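Local structure of phosphotriesterase homology protein (Escherichia coli, 1BF6) at residues G184-K189 / A203-D208; V237-D242 / V280-N285. The protein hydrolyses phosphorylated glyceryl acetates and aromatic acetates and propionates, as a zinc-dependent member of the phosphotriesterase family that binds two zinc ions per subunit. All coordinates share one frame; numbering follows the deposited sequence.

Interaction 1: residues G184-K189 / A203-D208; sequences GHCDLK and AYVQFD. With ZN (zinc ion), chain D; SO4 (sulfate ion), chain E.
His185 and Asp208 meet through both the imidazole and the backbone of the histidine, and this is the tight, polar part of the contact, where three N-H...O bonds, one of them weak, gather on one carboxylate. ND1 of His185 donates to OD1 of Asp208 at 2.6 Å, OD1 lying at the ring's edge, near its plane; the donor comes from above the carboxylate plane, 44° out of it, and the two planes are turned 62° apart. The amide N of His185 reaches the other oxygen, OD2 of Asp208, on its syn side at 3.1 Å, and makes a weak bond to OD1. With CG of Asp208 lodged between its own backbone N and carbonyl carbon (chi1 51°), the carboxylate turns toward residues 184-189 and can take both donors. NE2 of His185, on the far side of the imidazole, binds zinc at 2.2 Å, a site completed by His157 and Glu124. This is second-shell support at the C-terminal end of the strands in a TIM barrel: the loop after strand 181-183 supplies the metal ligand, and the end of neighbouring strand 204-207 supplies the carboxylate that probably orients it. Were Asp208 replaced by an alanine, ND1 and the amide N of His185 would probably lose these acceptors and the imidazole would be freer to turn. Beside this pair, the amide N of Cys186 donates to Gln206 O at 3.0 Å, while SG of Cys186 rests on CB of Val205. Asp187 lays its CB obliquely against the Phe207 ring, its carboxylate being held by Thr209 and by a salt bridge to Arg221. The opposite extreme is Lys189, partly exposed and well removed from strand 204-207, whose extended chain carries NZ to O3 of a sulfate, probably from the crystallisation liquor, at 2.9 Å.

Interaction 2: residues V237-D242 / V280-N285; sequences VMLSMD and VMLREN. With ZN (zinc ion), chain C.
Val237 and Met281 lie side by side and point the same way, CG1 of the valine 4.0 Å from SD of the methionine, where strand 237-239 of the TIM barrel meets helix 275-289. Strand and helix segments run at 103° to each other; Met281 is shared by Val237 and Leu239, and Asn285 by Val237 and Met238. Leu239 turns toward the helix and its CD1 is shared: it passes obliquely by CB of Met281 and meets CD2 of Leu282 at 4.1 Å, those two leucine side chains crossing at about a right angle. Met238 slants across Asn285, with CG 3.7 Å from CB of the asparagine. A water bridges the backbones, accepting from Leu239 N and donating to Met281 O. Three residues beyond the strand, Asp242 OD1 binds zinc at 2.4 Å, together with His11, His13 and Glu124. The direct hydrogen bond between strand and helix comes from Asn285, whose ND2 also serves Leu234 O. With CG of Asn285 anti to its carbonyl carbon (chi1 -71°), the amide is directed at the strand, and ND2 donates to Val237 O at 2.7 Å, the acceptor lying nearly in the amide plane while the donor sits 38° above the plane of the carbonyl.

Overall arrangement
The two contacts follow one another along the chain, interaction 1 closing before interaction 2 opens, and their centres lie 10 Å apart. They share a parallel sheet in which strands 204-207 and 237-239 are neighbours, probably joined by backbone bonds from Met238 N to Val205 O and from Phe207 N to Met238 O. Interaction 1 ties that sheet to the loop after strand 181-183, whereas interaction 2 ties it to the C-terminal helix 275-289. Both lead to the metal centre: His185 binds one zinc and Asp242 the other, and their side chains touch. Strands 181-183 and 237-239, either side of 204-207, thus each lead into a zinc ligand, while 204-207 gives the second-shell carboxylate.

Interaction 1: residues G184-K189 / A203-D208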
loop_
_atom_site.group_PDB
_atom_site.type_symbol
_atom_site.label_atom_id
_atom_site.label_comp_id
_atom_site.label_asym_id
_atom_site.label_seq_id
_atom_site.Cartn_x
_atom_site.Cartn_y
_atom_site.Cartn_z
ATOM N N GLY A 184 -3.860 -5.028 2.272
ATOM C CA GLY A 184 -3.238 -5.017 0.956
ATOM C C GLY A 184 -3.254 -6.333 0.206
ATOM O O GLY A 184 -3.305 -7.409 0.804
ATOM N N HIS A 185 -3.222 -6.235 -1.126
ATOM C CA HIS A 185 -3.209 -7.392 -2.024
ATOM C C HIS A 185 -4.342 -8.389 -1.879
ATOM O O HIS A 185 -4.103 -9.592 -1.800
ATOM C CB HIS A 185 -1.886 -8.150 -1.909
ATOM C CG HIS A 185 -0.700 -7.266 -1.764
ATOM N ND1 HIS A 185 -0.544 -6.064 -2.414
ATOM C CD2 HIS A 185 0.380 -7.392 -0.958
ATOM C CE1 HIS A 185 0.572 -5.512 -1.983
ATOM N NE2 HIS A 185 1.140 -6.303 -1.106
ATOM N N CYS A 186 -5.582 -7.912 -1.862
ATOM C CA CYS A 186 -6.715 -8.827 -1.749
ATOM C C CYS A 186 -7.138 -9.346 -3.119
ATOM O O CYS A 186 -8.025 -10.194 -3.216
ATOM C CB CYS A 186 -7.914 -8.124 -1.107
ATOM S SG CYS A 186 -7.652 -7.572 0.587
ATOM N N ASP A 187 -6.446 -8.874 -4.154
ATOM C CA ASP A 187 -6.772 -9.206 -5.543
ATOM C C ASP A 187 -5.765 -10.084 -6.317
ATOM O O ASP A 187 -5.454 -9.802 -7.474
ATOM C CB ASP A 187 -7.018 -7.892 -6.306
ATOM C CG ASP A 187 -5.765 -7.016 -6.397
ATOM O OD1 ASP A 187 -4.838 -7.180 -5.565
ATOM O OD2 ASP A 187 -5.691 -6.150 -7.304
ATOM N N LEU A 188 -5.280 -11.155 -5.696
ATOM C CA LEU A 188 -4.343 -12.064 -6.366
ATOM C C LEU A 188 -4.937 -13.460 -6.598
ATOM O O LEU A 188 -4.260 -14.373 -7.067
ATOM C CB LEU A 188 -3.013 -12.130 -5.606
ATOM C CG LEU A 188 -2.141 -10.887 -5.784
ATOM C CD1 LEU A 188 -1.009 -10.838 -4.763
ATOM C CD2 LEU A 188 -1.603 -10.862 -7.198
ATOM N N LYS A 189 -6.228 -13.596 -6.310
ATOM C CA LYS A 189 -6.966 -14.844 -6.490
ATOM C C LYS A 189 -8.452 -14.548 -6.269
ATOM O O LYS A 189 -8.805 -13.435 -5.860
ATOM C CB LYS A 189 -6.501 -15.904 -5.482
ATOM C CG LYS A 189 -6.865 -15.588 -4.046
ATOM C CD LYS A 189 -6.602 -16.762 -3.144
ATOM C CE LYS A 189 -6.798 -16.378 -1.695
ATOM N NZ LYS A 189 -6.448 -17.509 -0.807
ATOM N N ALA A 203 -12.982 -3.261 8.105
ATOM C CA ALA A 203 -11.718 -2.890 7.495
ATOM C C ALA A 203 -11.879 -2.464 6.023
ATOM O O ALA A 203 -12.955 -2.652 5.430
ATOM C CB ALA A 203 -10.734 -4.066 7.600
ATOM N N TYR A 204 -10.858 -1.781 5.495
ATOM C CA TYR A 204 -10.828 -1.395 4.076
ATOM C C TYR A 204 -10.005 -2.483 3.378
ATOM O O TYR A 204 -9.161 -3.144 4.011
ATOM C CB TYR A 204 -10.141 -0.056 3.858
ATOM C CG TYR A 204 -10.989 1.147 4.186
ATOM C CD1 TYR A 204 -11.250 1.499 5.509
ATOM C CD2 TYR A 204 -11.492 1.970 3.168
ATOM C CE1 TYR A 204 -11.984 2.639 5.819
ATOM C CE2 TYR A 204 -12.229 3.121 3.463
ATOM C CZ TYR A 204 -12.472 3.448 4.797
ATOM O OH TYR A 204 -13.190 4.580 5.115
ATOM N N VAL A 205 -10.298 -2.718 2.101
ATOM C CA VAL A 205 -9.590 -3.719 1.303
ATOM C C VAL A 205 -8.989 -3.054 0.060
ATOM O O VAL A 205 -9.496 -2.035 -0.425
ATOM C CB VAL A 205 -10.508 -4.896 0.883
ATOM C CG1 VAL A 205 -10.923 -5.712 2.113
ATOM C CG2 VAL A 205 -11.748 -4.375 0.125
ATOM N N GLN A 206 -7.888 -3.619 -0.431
ATOM C CA GLN A 206 -7.222 -3.069 -1.598
ATOM C C GLN A 206 -7.016 -4.018 -2.769
ATOM O O GLN A 206 -6.688 -5.189 -2.592
ATOM C CB GLN A 206 -5.877 -2.481 -1.204
ATOM C CG GLN A 206 -6.002 -1.238 -0.376
ATOM C CD GLN A 206 -4.692 -0.749 0.167
ATOM O OE1 GLN A 206 -3.605 -1.273 -0.157
ATOM N NE2 GLN A 206 -4.775 0.256 1.025
ATOM N N PHE A 207 -7.331 -3.507 -3.961
ATOM C CA PHE A 207 -7.117 -4.212 -5.218
ATOM C C PHE A 207 -5.933 -3.381 -5.707
ATOM O O PHE A 207 -6.094 -2.390 -6.436
ATOM C CB PHE A 207 -8.329 -4.070 -6.162
ATOM C CG PHE A 207 -9.503 -4.964 -5.805
ATOM C CD1 PHE A 207 -10.087 -4.922 -4.531
ATOM C CD2 PHE A 207 -10.036 -5.846 -6.747
ATOM C CE1 PHE A 207 -11.177 -5.749 -4.207
ATOM C CE2 PHE A 207 -11.122 -6.673 -6.434
ATOM C CZ PHE A 207 -11.695 -6.625 -5.157
ATOM N N ASP A 208 -4.745 -3.741 -5.221
ATOM C CA ASP A 208 -3.512 -3.004 -5.529
ATOM C C ASP A 208 -2.459 -3.717 -6.381
ATOM O O ASP A 208 -1.305 -3.274 -6.421
ATOM C CB ASP A 208 -2.847 -2.518 -4.230
ATOM C CG ASP A 208 -2.668 -3.633 -3.207
ATOM O OD1 ASP A 208 -2.548 -4.810 -3.601
ATOM O OD2 ASP A 208 -2.687 -3.329 -1.991
HETATM ZN ZN ZN D . 3.191 -5.943 -0.468
HETATM S S SO4 E . -6.568 -17.747 2.961
HETATM O O1 SO4 E . -6.021 -18.972 2.385
HETATM O O2 SO4 E . -5.679 -17.274 4.112
HETATM O O3 SO4 E . -6.640 -16.583 1.934
HETATM O O4 SO4 E . -8.000 -18.016 3.426
#

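Interaction 2: residues V237-D242 / V280-N285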
loop_
_atom_site.group_PDB
_atom_site.type_symbol
_atom_site.label_atom_id
_atom_site.label_comp_id
_atom_site.label_asym_id
_atom_site.label_seq_id
_atom_site.Cartn_x
_atom_site.Cartn_y
_atom_site.Cartn_z
ATOM N N VAL A 237 -13.324 0.042 -0.597
ATOM C CA VAL A 237 -12.331 -0.422 -1.569
ATOM C C VAL A 237 -11.404 0.676 -2.080
ATOM O O VAL A 237 -11.854 1.776 -2.427
ATOM C CB VAL A 237 -13.027 -1.074 -2.805
ATOM C CG1 VAL A 237 -11.990 -1.551 -3.819
ATOM C CG2 VAL A 237 -13.887 -2.226 -2.380
ATOM N N MET A 238 -10.101 0.390 -2.070
ATOM C CA MET A 238 -9.103 1.309 -2.594
ATOM C C MET A 238 -8.274 0.568 -3.659
ATOM O O MET A 238 -8.263 -0.672 -3.692
ATOM C CB MET A 238 -8.266 1.940 -1.487
ATOM C CG MET A 238 -9.119 2.856 -0.597
ATOM S SD MET A 238 -8.204 3.913 0.516
ATOM C CE MET A 238 -7.627 2.708 1.710
ATOM N N LEU A 239 -7.612 1.330 -4.532
ATOM C CA LEU A 239 -6.877 0.762 -5.668
ATOM C C LEU A 239 -5.443 1.226 -5.836
ATOM O O LEU A 239 -5.080 2.323 -5.412
ATOM C CB LEU A 239 -7.626 1.123 -6.970
ATOM C CG LEU A 239 -9.147 0.909 -7.056
ATOM C CD1 LEU A 239 -9.675 1.523 -8.358
ATOM C CD2 LEU A 239 -9.504 -0.553 -6.989
ATOM N N SER A 240 -4.646 0.389 -6.516
ATOM C CA SER A 240 -3.249 0.696 -6.824
ATOM C C SER A 240 -2.602 -0.343 -7.765
ATOM O O SER A 240 -3.238 -1.327 -8.147
ATOM C CB SER A 240 -2.415 0.855 -5.541
ATOM O OG SER A 240 -1.813 2.144 -5.499
ATOM N N MET A 241 -1.340 -0.097 -8.118
ATOM C CA MET A 241 -0.554 -0.959 -9.016
ATOM C C MET A 241 0.553 -1.742 -8.284
ATOM O O MET A 241 1.030 -2.781 -8.765
ATOM C CB MET A 241 0.136 -0.089 -10.081
ATOM C CG MET A 241 -0.785 0.818 -10.898
ATOM S SD MET A 241 -1.905 -0.134 -11.871
ATOM C CE MET A 241 -0.758 -0.876 -13.025
ATOM N N ASP A 242 0.977 -1.219 -7.132
ATOM C CA ASP A 242 2.071 -1.807 -6.354
ATOM C C ASP A 242 3.325 -1.981 -7.236
ATOM O O ASP A 242 3.861 -3.098 -7.344
ATOM C CB ASP A 242 1.671 -3.152 -5.736
ATOM C CG ASP A 242 2.721 -3.692 -4.773
ATOM O OD1 ASP A 242 3.577 -2.902 -4.312
ATOM O OD2 ASP A 242 2.698 -4.897 -4.504
ATOM N N VAL A 280 -15.254 7.258 -5.918
ATOM C CA VAL A 280 -15.417 6.819 -4.534
ATOM C C VAL A 280 -14.130 6.077 -4.129
ATOM O O VAL A 280 -13.532 6.368 -3.084
ATOM C CB VAL A 280 -16.637 5.886 -4.366
ATOM C CG1 VAL A 280 -16.587 5.163 -3.024
ATOM C CG2 VAL A 280 -17.919 6.695 -4.441
ATOM N N MET A 281 -13.673 5.169 -4.995
ATOM C CA MET A 281 -12.469 4.393 -4.705
ATOM C C MET A 281 -11.176 5.194 -4.797
ATOM O O MET A 281 -10.326 5.095 -3.908
ATOM C CB MET A 281 -12.391 3.156 -5.607
ATOM C CG MET A 281 -13.596 2.218 -5.501
ATOM S SD MET A 281 -13.501 0.813 -6.642
ATOM C CE MET A 281 -14.062 1.565 -8.175
ATOM N N LEU A 282 -11.044 6.027 -5.831
ATOM C CA LEU A 282 -9.827 6.814 -6.035
ATOM C C LEU A 282 -9.664 8.135 -5.293
ATOM O O LEU A 282 -8.539 8.578 -5.072
ATOM C CB LEU A 282 -9.587 7.056 -7.533
ATOM C CG LEU A 282 -9.210 5.856 -8.407
ATOM C CD1 LEU A 282 -9.023 6.334 -9.860
ATOM C CD2 LEU A 282 -7.918 5.212 -7.887
ATOM N N ARG A 283 -10.771 8.790 -4.944
ATOM C CA ARG A 283 -10.681 10.070 -4.257
ATOM C C ARG A 283 -11.333 10.094 -2.878
ATOM O O ARG A 283 -10.684 10.459 -1.897
ATOM C CB ARG A 283 -11.265 11.200 -5.125
ATOM C CG ARG A 283 -11.197 12.598 -4.489
ATOM C CD ARG A 283 -12.206 13.564 -5.117
ATOM N NE ARG A 283 -11.952 13.725 -6.546
ATOM C CZ ARG A 283 -12.870 13.648 -7.512
ATOM N NH1 ARG A 283 -14.153 13.422 -7.231
ATOM N NH2 ARG A 283 -12.483 13.737 -8.781
ATOM N N GLU A 284 -12.605 9.707 -2.800
ATOM C CA GLU A 284 -13.327 9.750 -1.532
ATOM C C GLU A 284 -12.713 8.879 -0.447
ATOM O O GLU A 284 -12.312 9.381 0.609
ATOM C CB GLU A 284 -14.793 9.383 -1.726
ATOM C CG GLU A 284 -15.547 10.341 -2.636
ATOM C CD GLU A 284 -17.061 10.172 -2.552
ATOM O OE1 GLU A 284 -17.556 9.565 -1.567
ATOM O OE2 GLU A 284 -17.760 10.660 -3.470
ATOM N N ASN A 285 -12.610 7.588 -0.725
ATOM C CA ASN A 285 -12.046 6.639 0.233
ATOM C C ASN A 285 -10.678 7.038 0.798
ATOM O O ASN A 285 -10.512 7.088 2.012
ATOM C CB ASN A 285 -12.012 5.212 -0.349
ATOM C CG ASN A 285 -13.393 4.602 -0.480
ATOM O OD1 ASN A 285 -14.392 5.188 -0.061
ATOM N ND2 ASN A 285 -13.458 3.417 -1.062
HETATM ZN ZN ZN C . 4.253 -3.165 -2.008
HETATM O O HOH W 1 -7.557 4.257 -4.099
#